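Local coordinates for AlgX/AlgJ SGNH hydrolase-like domain-containing protein (Eubacterium siraeum, PDB 4NZK) that is of unknown function but, as a DHHW-family protein of the SGNH hydrolase clan, probably carries a hydrolase-like fold, at residues Q62-I67 with N210-N215; S87-F92 with E344-N349; E197-T202 with D218-Y223. One frame throughout, in Å; residues are numbered along the deposited sequence.

Interaction 1. Residues Q62-I67 with N210-N215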
loop_
_atom_site.group_PDB
_atom_site.type_symbol
_atom_site.label_atom_id
_atom_site.label_comp_id
_atom_site.label_asym_id
_atom_site.label_seq_id
_atom_site.Cartn_x
_atom_site.Cartn_y
_atom_site.Cartn_z
ATOM N N GLN A 62 -18.659 5.866 -5.687
ATOM C CA GLN A 62 -18.026 5.065 -6.717
ATOM C C GLN A 62 -18.699 5.329 -8.057
ATOM O O GLN A 62 -19.874 5.656 -8.146
ATOM C CB GLN A 62 -18.153 3.566 -6.417
ATOM C CG GLN A 62 -17.994 3.167 -4.963
ATOM C CD GLN A 62 -16.661 3.557 -4.378
ATOM O OE1 GLN A 62 -15.615 3.243 -4.935
ATOM N NE2 GLN A 62 -16.696 4.215 -3.224
ATOM N N LEU A 63 -17.938 5.114 -9.109
ATOM C CA LEU A 63 -18.457 5.078 -10.479
ATOM C C LEU A 63 -18.280 3.671 -11.017
ATOM O O LEU A 63 -17.183 3.117 -11.004
ATOM C CB LEU A 63 -17.651 6.056 -11.342
ATOM C CG LEU A 63 -17.944 6.086 -12.856
ATOM C CD1 LEU A 63 -19.349 6.611 -13.118
ATOM C CD2 LEU A 63 -16.933 6.894 -13.655
ATOM N N VAL A 64 -19.375 3.108 -11.518
ATOM C CA VAL A 64 -19.351 1.883 -12.260
ATOM C C VAL A 64 -19.504 2.264 -13.720
ATOM O O VAL A 64 -20.481 2.905 -14.103
ATOM C CB VAL A 64 -20.462 0.950 -11.831
ATOM C CG1 VAL A 64 -20.444 -0.314 -12.689
ATOM C CG2 VAL A 64 -20.301 0.596 -10.375
ATOM N N VAL A 65 -18.535 1.870 -14.537
ATOM C CA VAL A 65 -18.537 2.277 -15.943
ATOM C C VAL A 65 -17.791 1.267 -16.794
ATOM O O VAL A 65 -16.874 0.614 -16.319
ATOM C CB VAL A 65 -17.903 3.683 -16.055
ATOM C CG1 VAL A 65 -16.468 3.678 -15.547
ATOM C CG2 VAL A 65 -18.021 4.287 -17.451
ATOM N N ASP A 66 -18.239 1.093 -18.043
ATOM C CA ASP A 66 -17.539 0.207 -18.953
ATOM C C ASP A 66 -16.534 0.991 -19.793
ATOM O O ASP A 66 -16.847 2.040 -20.370
ATOM C CB ASP A 66 -18.530 -0.544 -19.854
ATOM C CG ASP A 66 -19.362 -1.590 -19.111
ATOM O OD1 ASP A 66 -19.308 -1.670 -17.877
ATOM O OD2 ASP A 66 -20.100 -2.345 -19.786
ATOM N N ILE A 67 -15.317 0.487 -19.829
ATOM C CA ILE A 67 -14.238 1.121 -20.589
ATOM C C ILE A 67 -13.570 0.050 -21.430
ATOM O O ILE A 67 -13.079 -0.946 -20.891
ATOM C CB ILE A 67 -13.176 1.729 -19.655
ATOM C CG1 ILE A 67 -13.789 2.740 -18.687
ATOM C CG2 ILE A 67 -12.079 2.420 -20.473
ATOM C CD1 ILE A 67 -12.817 3.223 -17.605
ATOM N N ASN A 210 -23.277 -4.103 -7.185
ATOM C CA ASN A 210 -23.606 -3.973 -8.600
ATOM C C ASN A 210 -23.115 -5.234 -9.333
ATOM O O ASN A 210 -21.918 -5.548 -9.339
ATOM C CB ASN A 210 -22.959 -2.705 -9.189
ATOM C CG ASN A 210 -23.500 -2.367 -10.567
ATOM O OD1 ASN A 210 -23.495 -3.207 -11.457
ATOM N ND2 ASN A 210 -24.004 -1.160 -10.738
ATOM N N GLU A 211 -24.052 -5.950 -9.957
ATOM C CA GLU A 211 -23.752 -7.234 -10.600
ATOM C C GLU A 211 -22.776 -7.102 -11.745
ATOM O O GLU A 211 -22.075 -8.065 -12.055
ATOM C CB GLU A 211 -25.050 -7.956 -11.044
ATOM C CG GLU A 211 -25.901 -8.353 -9.858
ATOM C CD GLU A 211 -25.146 -9.215 -8.828
ATOM O OE1 GLU A 211 -24.507 -10.193 -9.274
ATOM O OE2 GLU A 211 -25.191 -8.928 -7.583
ATOM N N ARG A 212 -22.688 -5.919 -12.342
ATOM C CA ARG A 212 -21.739 -5.703 -13.438
ATOM C C ARG A 212 -20.311 -5.937 -12.977
ATOM O O ARG A 212 -19.471 -6.379 -13.753
ATOM C CB ARG A 212 -21.871 -4.320 -14.043
ATOM C CG ARG A 212 -23.190 -4.033 -14.722
ATOM C CD ARG A 212 -23.471 -2.568 -14.858
ATOM N NE ARG A 212 -22.474 -1.904 -15.679
ATOM C CZ ARG A 212 -22.406 -0.590 -15.869
ATOM N NH1 ARG A 212 -23.254 0.243 -15.263
ATOM N NH2 ARG A 212 -21.459 -0.102 -16.655
ATOM N N ILE A 213 -20.031 -5.607 -11.704
ATOM C CA ILE A 213 -18.705 -5.814 -11.139
ATOM C C ILE A 213 -18.432 -7.293 -10.965
ATOM O O ILE A 213 -17.383 -7.798 -11.378
ATOM C CB ILE A 213 -18.548 -5.066 -9.772
ATOM C CG1 ILE A 213 -18.636 -3.555 -9.965
ATOM C CG2 ILE A 213 -17.262 -5.431 -9.079
ATOM C CD1 ILE A 213 -17.509 -2.934 -10.750
ATOM N N LYS A 214 -19.402 -8.010 -10.383
ATOM C CA LYS A 214 -19.229 -9.450 -10.123
ATOM C C LYS A 214 -19.061 -10.235 -11.413
ATOM O O LYS A 214 -18.351 -11.241 -11.447
ATOM C CB LYS A 214 -20.428 -9.988 -9.294
ATOM C CG LYS A 214 -20.384 -11.463 -8.916
ATOM C CD LYS A 214 -21.724 -11.900 -8.352
ATOM C CE LYS A 214 -21.781 -13.411 -8.166
ATOM N NZ LYS A 214 -20.660 -13.890 -7.311
ATOM N N ASN A 215 -19.683 -9.745 -12.471
ATOM C CA ASN A 215 -19.677 -10.433 -13.746
ATOM C C ASN A 215 -18.456 -10.171 -14.606
ATOM O O ASN A 215 -18.338 -10.765 -15.679
ATOM C CB ASN A 215 -20.949 -10.100 -14.517
ATOM C CG ASN A 215 -22.205 -10.687 -13.851
ATOM O OD1 ASN A 215 -22.136 -11.661 -13.097
ATOM N ND2 ASN A 215 -23.349 -10.105 -14.152
HETATM O O HOH W 1 -21.810 -3.541 -18.051
#

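Interaction 2. Residues S87-F92 with E344-N349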
loop_
_atom_site.group_PDB
_atom_site.type_symbol
_atom_site.label_atom_id
_atom_site.label_comp_id
_atom_site.label_asym_id
_atom_site.label_seq_id
_atom_site.Cartn_x
_atom_site.Cartn_y
_atom_site.Cartn_z
ATOM N N SER A 87 1.887 16.727 9.504
ATOM C CA SER A 87 2.303 17.106 10.851
ATOM C C SER A 87 2.659 15.899 11.712
ATOM O O SER A 87 3.610 15.940 12.493
ATOM C CB SER A 87 1.212 17.948 11.513
ATOM O OG SER A 87 1.614 18.427 12.787
ATOM N N TYR A 88 1.907 14.818 11.576
ATOM C CA TYR A 88 2.187 13.609 12.326
ATOM C C TYR A 88 3.498 12.957 11.878
ATOM O O TYR A 88 4.290 12.475 12.700
ATOM C CB TYR A 88 1.031 12.620 12.219
ATOM C CG TYR A 88 -0.330 13.169 12.620
ATOM C CD1 TYR A 88 -0.448 14.219 13.503
ATOM C CD2 TYR A 88 -1.496 12.622 12.082
ATOM C CE1 TYR A 88 -1.682 14.735 13.850
ATOM C CE2 TYR A 88 -2.737 13.124 12.432
ATOM C CZ TYR A 88 -2.817 14.183 13.308
ATOM O OH TYR A 88 -4.066 14.693 13.660
ATOM N N LEU A 89 3.705 12.869 10.581
ATOM C CA LEU A 89 4.983 12.352 10.071
ATOM C C LEU A 89 6.138 13.202 10.566
ATOM O O LEU A 89 7.183 12.681 10.937
ATOM C CB LEU A 89 5.035 12.313 8.527
ATOM C CG LEU A 89 4.651 10.982 7.920
ATOM C CD1 LEU A 89 3.243 10.562 8.237
ATOM C CD2 LEU A 89 4.857 11.051 6.434
ATOM N N ASN A 90 5.955 14.519 10.548
ATOM C CA ASN A 90 7.034 15.420 10.981
ATOM C C ASN A 90 7.375 15.171 12.452
ATOM O O ASN A 90 8.548 15.163 12.826
ATOM C CB ASN A 90 6.650 16.856 10.765
ATOM C CG ASN A 90 6.667 17.231 9.291
ATOM O OD1 ASN A 90 7.244 16.519 8.450
ATOM N ND2 ASN A 90 6.018 18.352 8.979
ATOM N N GLU A 91 6.343 14.958 13.258
ATOM C CA GLU A 91 6.526 14.675 14.682
ATOM C C GLU A 91 7.253 13.353 14.874
ATOM O O GLU A 91 8.166 13.253 15.712
ATOM C CB GLU A 91 5.182 14.639 15.409
ATOM C CG GLU A 91 5.269 14.180 16.862
ATOM C CD GLU A 91 5.836 15.231 17.809
ATOM O OE1 GLU A 91 6.033 16.399 17.380
ATOM O OE2 GLU A 91 6.040 14.894 19.009
ATOM N N PHE A 92 6.828 12.333 14.115
ATOM C CA PHE A 92 7.485 11.061 14.187
ATOM C C PHE A 92 8.971 11.231 13.876
ATOM O O PHE A 92 9.832 10.657 14.566
ATOM C CB PHE A 92 6.839 10.064 13.211
ATOM C CG PHE A 92 7.534 8.737 13.197
ATOM C CD1 PHE A 92 7.222 7.762 14.109
ATOM C CD2 PHE A 92 8.508 8.484 12.273
ATOM C CE1 PHE A 92 7.883 6.547 14.095
ATOM C CE2 PHE A 92 9.181 7.293 12.263
ATOM C CZ PHE A 92 8.868 6.327 13.174
ATOM N N GLU A 344 -5.245 9.726 11.142
ATOM C CA GLU A 344 -5.299 10.023 12.573
ATOM C C GLU A 344 -4.723 8.878 13.394
ATOM O O GLU A 344 -4.340 9.071 14.561
ATOM C CB GLU A 344 -6.726 10.347 13.019
ATOM C CG GLU A 344 -7.319 11.553 12.289
ATOM C CD GLU A 344 -6.448 12.818 12.375
ATOM O OE1 GLU A 344 -5.957 13.142 13.482
ATOM O OE2 GLU A 344 -6.224 13.493 11.339
ATOM N N GLY A 345 -4.621 7.687 12.797
ATOM C CA GLY A 345 -4.005 6.560 13.496
ATOM C C GLY A 345 -2.537 6.792 13.806
ATOM O O GLY A 345 -1.960 6.209 14.750
ATOM N N ILE A 346 -1.901 7.628 13.010
ATOM C CA ILE A 346 -0.517 7.932 13.268
ATOM C C ILE A 346 -0.446 8.654 14.623
ATOM O O ILE A 346 0.387 8.315 15.451
ATOM C CB ILE A 346 0.129 8.718 12.125
ATOM C CG1 ILE A 346 0.028 7.897 10.815
ATOM C CG2 ILE A 346 1.581 9.061 12.468
ATOM C CD1 ILE A 346 0.371 8.685 9.543
ATOM N N LYS A 347 -1.314 9.641 14.829
ATOM C CA LYS A 347 -1.324 10.405 16.078
ATOM C C LYS A 347 -1.821 9.537 17.223
ATOM O O LYS A 347 -1.185 9.456 18.262
ATOM C CB LYS A 347 -2.216 11.638 15.934
ATOM C CG LYS A 347 -2.330 12.422 17.227
ATOM C CD LYS A 347 -3.269 13.600 17.138
ATOM C CE LYS A 347 -3.344 14.255 18.519
ATOM N NZ LYS A 347 -4.140 15.514 18.539
ATOM N N ASN A 348 -2.914 8.812 17.000
ATOM C CA ASN A 348 -3.560 8.108 18.110
ATOM C C ASN A 348 -2.964 6.793 18.484
ATOM O O ASN A 348 -3.127 6.339 19.630
ATOM C CB ASN A 348 -5.021 7.899 17.783
ATOM C CG ASN A 348 -5.774 9.219 17.620
ATOM O OD1 ASN A 348 -5.428 10.232 18.235
ATOM N ND2 ASN A 348 -6.779 9.210 16.769
ATOM N N ASN A 349 -2.312 6.150 17.515
ATOM C CA ASN A 349 -1.716 4.832 17.745
ATOM C C ASN A 349 -0.191 4.885 17.758
ATOM O O ASN A 349 0.433 4.465 18.706
ATOM C CB ASN A 349 -2.230 3.824 16.713
ATOM C CG ASN A 349 -3.758 3.728 16.673
ATOM O OD1 ASN A 349 -4.434 3.847 17.702
ATOM N ND2 ASN A 349 -4.315 3.545 15.461
#

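Interaction 3. Residues E197-T202 with D218-Y223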
loop_
_atom_site.group_PDB
_atom_site.type_symbol
_atom_site.label_atom_id
_atom_site.label_comp_id
_atom_site.label_asym_id
_atom_site.label_seq_id
_atom_site.Cartn_x
_atom_site.Cartn_y
_atom_site.Cartn_z
ATOM N N GLU A 197 -7.328 -16.452 -10.774
ATOM C CA GLU A 197 -8.360 -16.050 -11.698
ATOM C C GLU A 197 -9.673 -15.839 -10.939
ATOM O O GLU A 197 -9.846 -16.337 -9.817
ATOM C CB GLU A 197 -8.563 -17.113 -12.781
ATOM C CG GLU A 197 -7.327 -17.370 -13.632
ATOM C CD GLU A 197 -6.999 -16.233 -14.593
ATOM O OE1 GLU A 197 -7.770 -15.235 -14.665
ATOM O OE2 GLU A 197 -5.936 -16.317 -15.276
ATOM N N GLY A 198 -10.549 -15.052 -11.540
ATOM C CA GLY A 198 -11.891 -14.850 -11.008
ATOM C C GLY A 198 -11.922 -14.044 -9.714
ATOM O O GLY A 198 -12.761 -14.294 -8.837
ATOM N N PHE A 199 -11.054 -13.038 -9.615
ATOM C CA PHE A 199 -11.026 -12.177 -8.444
ATOM C C PHE A 199 -12.019 -11.023 -8.564
ATOM O O PHE A 199 -11.912 -10.177 -9.436
ATOM C CB PHE A 199 -9.622 -11.596 -8.270
ATOM C CG PHE A 199 -9.480 -10.579 -7.160
ATOM C CD1 PHE A 199 -10.063 -10.768 -5.901
ATOM C CD2 PHE A 199 -8.683 -9.457 -7.342
ATOM C CE1 PHE A 199 -9.893 -9.826 -4.888
ATOM C CE2 PHE A 199 -8.518 -8.524 -6.327
ATOM C CZ PHE A 199 -9.119 -8.713 -5.102
ATOM N N VAL A 200 -12.999 -11.003 -7.678
ATOM C CA VAL A 200 -13.910 -9.875 -7.564
ATOM C C VAL A 200 -13.613 -9.272 -6.196
ATOM O O VAL A 200 -13.830 -9.907 -5.139
ATOM C CB VAL A 200 -15.366 -10.322 -7.617
ATOM C CG1 VAL A 200 -16.305 -9.157 -7.373
ATOM C CG2 VAL A 200 -15.693 -10.982 -8.942
ATOM N N GLY A 201 -13.130 -8.044 -6.212
ATOM C CA GLY A 201 -12.652 -7.398 -5.011
ATOM C C GLY A 201 -13.708 -6.550 -4.313
ATOM O O GLY A 201 -14.930 -6.750 -4.495
ATOM N N THR A 202 -13.211 -5.563 -3.575
ATOM C CA THR A 202 -14.054 -4.727 -2.736
ATOM C C THR A 202 -15.046 -3.875 -3.498
ATOM O O THR A 202 -15.996 -3.391 -2.876
ATOM C CB THR A 202 -13.254 -3.775 -1.839
ATOM O OG1 THR A 202 -12.456 -2.977 -2.680
ATOM C CG2 THR A 202 -12.362 -4.523 -0.885
ATOM N N ASP A 218 -11.415 -9.635 -12.159
ATOM C CA ASP A 218 -10.009 -9.431 -12.473
ATOM C C ASP A 218 -9.246 -10.743 -12.482
ATOM O O ASP A 218 -9.653 -11.748 -11.879
ATOM C CB ASP A 218 -9.356 -8.569 -11.396
ATOM C CG ASP A 218 -9.709 -7.097 -11.509
ATOM O OD1 ASP A 218 -9.132 -6.403 -12.396
ATOM O OD2 ASP A 218 -10.489 -6.596 -10.629
ATOM N N THR A 219 -8.064 -10.678 -13.085
ATOM C CA THR A 219 -7.057 -11.683 -12.878
ATOM C C THR A 219 -6.061 -11.025 -11.935
ATOM O O THR A 219 -5.578 -9.914 -12.207
ATOM C CB THR A 219 -6.319 -12.019 -14.187
ATOM O OG1 THR A 219 -7.257 -12.582 -15.120
ATOM C CG2 THR A 219 -5.175 -12.989 -13.923
ATOM N N PHE A 220 -5.782 -11.682 -10.823
ATOM C CA PHE A 220 -4.854 -11.195 -9.849
ATOM C C PHE A 220 -3.526 -11.913 -9.983
ATOM O O PHE A 220 -3.432 -13.107 -9.729
ATOM C CB PHE A 220 -5.452 -11.439 -8.475
ATOM C CG PHE A 220 -4.679 -10.850 -7.348
ATOM C CD1 PHE A 220 -4.868 -9.524 -6.976
ATOM C CD2 PHE A 220 -3.801 -11.631 -6.625
ATOM C CE1 PHE A 220 -4.172 -8.991 -5.872
ATOM C CE2 PHE A 220 -3.119 -11.125 -5.532
ATOM C CZ PHE A 220 -3.294 -9.803 -5.158
ATOM N N THR A 221 -2.480 -11.157 -10.301
ATOM C CA THR A 221 -1.159 -11.736 -10.497
ATOM C C THR A 221 -0.237 -11.223 -9.437
ATOM O O THR A 221 -0.137 -9.997 -9.236
ATOM C CB THR A 221 -0.617 -11.364 -11.880
ATOM O OG1 THR A 221 -1.564 -11.789 -12.873
ATOM C CG2 THR A 221 0.739 -12.006 -12.114
ATOM N N TYR A 222 0.444 -12.142 -8.756
ATOM C CA TYR A 222 1.410 -11.759 -7.725
ATOM C C TYR A 222 2.733 -12.480 -7.931
ATOM O O TYR A 222 2.866 -13.306 -8.846
ATOM C CB TYR A 222 0.853 -11.958 -6.325
ATOM C CG TYR A 222 0.634 -13.390 -5.871
ATOM C CD1 TYR A 222 -0.512 -14.083 -6.228
ATOM C CD2 TYR A 222 1.557 -14.011 -5.035
ATOM C CE1 TYR A 222 -0.727 -15.374 -5.776
ATOM C CE2 TYR A 222 1.359 -15.288 -4.563
ATOM C CZ TYR A 222 0.204 -15.978 -4.935
ATOM O OH TYR A 222 -0.032 -17.279 -4.484
ATOM N N TYR A 223 3.717 -12.116 -7.132
ATOM C CA TYR A 223 5.098 -12.457 -7.412
ATOM C C TYR A 223 5.849 -12.796 -6.143
ATOM O O TYR A 223 5.822 -12.036 -5.162
ATOM C CB TYR A 223 5.823 -11.260 -8.110
ATOM C CG TYR A 223 5.021 -10.648 -9.231
ATOM C CD1 TYR A 223 5.045 -11.151 -10.520
ATOM C CD2 TYR A 223 4.176 -9.572 -8.964
ATOM C CE1 TYR A 223 4.259 -10.578 -11.524
ATOM C CE2 TYR A 223 3.414 -8.986 -9.948
ATOM C CZ TYR A 223 3.429 -9.482 -11.205
ATOM O OH TYR A 223 2.608 -8.874 -12.127
#

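Interaction 1. Residues Q62-I67 with N210-N215
Arg212 reaches out from the short helix 211-214 and ends its guanidinium against Asp66 of strand 62-67, with Val64 packed over one of its faces. The salt bridge rests on one direct bond: Arg212 NH2 lies 2.9 Å from Asp66 OD1, and the N-H...O angle of 170° makes it nearly straight. That oxygen sits in the guanidinium plane, yet the nitrogen meets it from above the carboxylate plane, since the two flat groups are turned 69° against each other. A water supplies a second link, accepting from Arg212 NE at 3.0 Å and donating to Asp66 OD2 at 2.7 Å. Val64 CG1 stands over the centre of the guanidinium, 3.7 Å from Arg212 CZ. The other methyl, Val64 CG2, faces Asn210 ND2 at 4.1 Å, and Ile213 CD1 adds a looser apolar contact 4.4 Å from Val64 CG1.

The next shell holds these groups in place. Asn210 is the N-cap of the helix, its OD1 accepting from Arg212 N at 3.0 Å in the carbonyl plane. A bend at chi3 (62°) turns the otherwise extended arginine toward the strand, bringing NH2 to Asp66. Arg212 NH1 donates to the backbone oxygen of Asp55, while Asp66 OD1 is also hydrogen-bonded to Thr71 OG1, so both charged groups have further partners.

Strand 62-67 is the middle one of a three-stranded antiparallel sheet, bonded through Val64 to Val57 and through Val65 to Trp72. Helix 211-214 packs against this sheet, Arg212 and Ile213 both touching Thr71 of strand 70-75, and helix 203-206 meets Gln62 and Ile213 alongside.

Interaction 2. Residues S87-F92 with E344-N349
Tyr88, which gives up the most surface here, points its side chain at helix segment 344-349, where Lys347 lies over one face of the ring and Ile346 packs at its CB. Lys347 CB stands 3.6 Å from the ring centroid and only 9° off the normal, a CH-pi contact squarely over that face. With Lys347 CG anti to the backbone N and the chain extended beyond it, the aliphatic part passes over the rim near the phenol, CD coming 3.7 Å from Tyr88 OH, before the amine leads away from the contact. Ile346 works at the root of the same side chain, its CG2 3.6 Å from Tyr88 CB. Its other branch reaches inward, CD1 meeting Leu89 CD1 at 3.7 Å.

Beyond the ring, the phenol hydroxyl makes the polar part of the contact. Tyr88 OH donates to Glu344 OE1 across a very short 2.5 Å, the carboxylate lying at the ring edge with its plane turned 80° from the ring. Glu344 OE2 is hydrogen-bonded to Asn84 ND2 in the helix of Tyr88, which probably restrains the carboxylate's rotation.

The two helix axes approach to 9.3 Å, at 42° between their N-to-C directions. Leu89 and Ile346 both also touch Phe331 of strand 328-334, so these helices pack side by side on one face of the mixed sheet, an arrangement consistent with the alpha/beta/alpha sandwich of SGNH hydrolases.

Interaction 3. Residues E197-T202 with D218-Y223
Phe199 and Asp218 face each other as an antiparallel hydrogen-bonded pair, and this is the tight, largely buried part of the contact. Phe199 N donates to Asp218 O at 3.0 Å, and Asp218 N returns the bond to Phe199 O at 2.8 Å. Beside this pair, the Phe199 ring meets Phe220: CD2 of Phe199 comes 3.8 Å from CD1 of Phe220, the centroids lie 5.3 Å apart and the planes stand at 74°, an oblique meeting. With CG anti to the backbone N (chi1 175°), the Phe199 side chain carries its ring out over the sheet face it shares with Asp218, where it meets Phe220. One face of that ring also has Gly201 N above it, offset toward the rim. The Asp218 carboxylate is engaged outside the pair, by Thr161 OG1, Tyr156 OH and the backbone N of Arg160.

The solvent side is sparser and rests on Glu197 and Thr219, which lie alongside one another and point the same way. Thr219 OG1 donates to Glu197 OE1 at 2.7 Å, on the syn side and 24° out of the carboxylate plane; Thr219 CG2 lies 3.5 Å from the same oxygen. A valine in place of Thr219 would probably leave the Glu197 carboxylate without this donor and freer to swing into solvent. Between the two parts, Gly198 turns the chain through a corner at positive phi.

Before the corner the pairing is already in place, Ile196 bonding to Phe220 and Glu194 to Tyr222, in a two-stranded antiparallel sheet. Phe220 touches Phe263 of a loop and Pro167 at the start of helix 167-180.

In the fold
From the N terminus, strand 62-67 opens interaction 1 and helix segment 87-92 opens interaction 2. The chain then reaches 197-202, the start of interaction 3, before 210-215 closes interaction 1, 218-223 closes interaction 3 and 344-349 closes interaction 2 near the C terminus. Interaction 1 therefore crosses both others, whereas interaction 3 falls wholly within the span of interaction 2. Interactions 1 and 3 touch: Lys214 O lies 3.7 Å from Val200 CG2, so helix 211-214, which packs on the three-stranded sheet, also meets the loop that follows strand 192-199. Interaction 2 stands apart, its centre about 36 Å and 33 Å from those of interactions 1 and 3, and joins two helices over the mixed sheet.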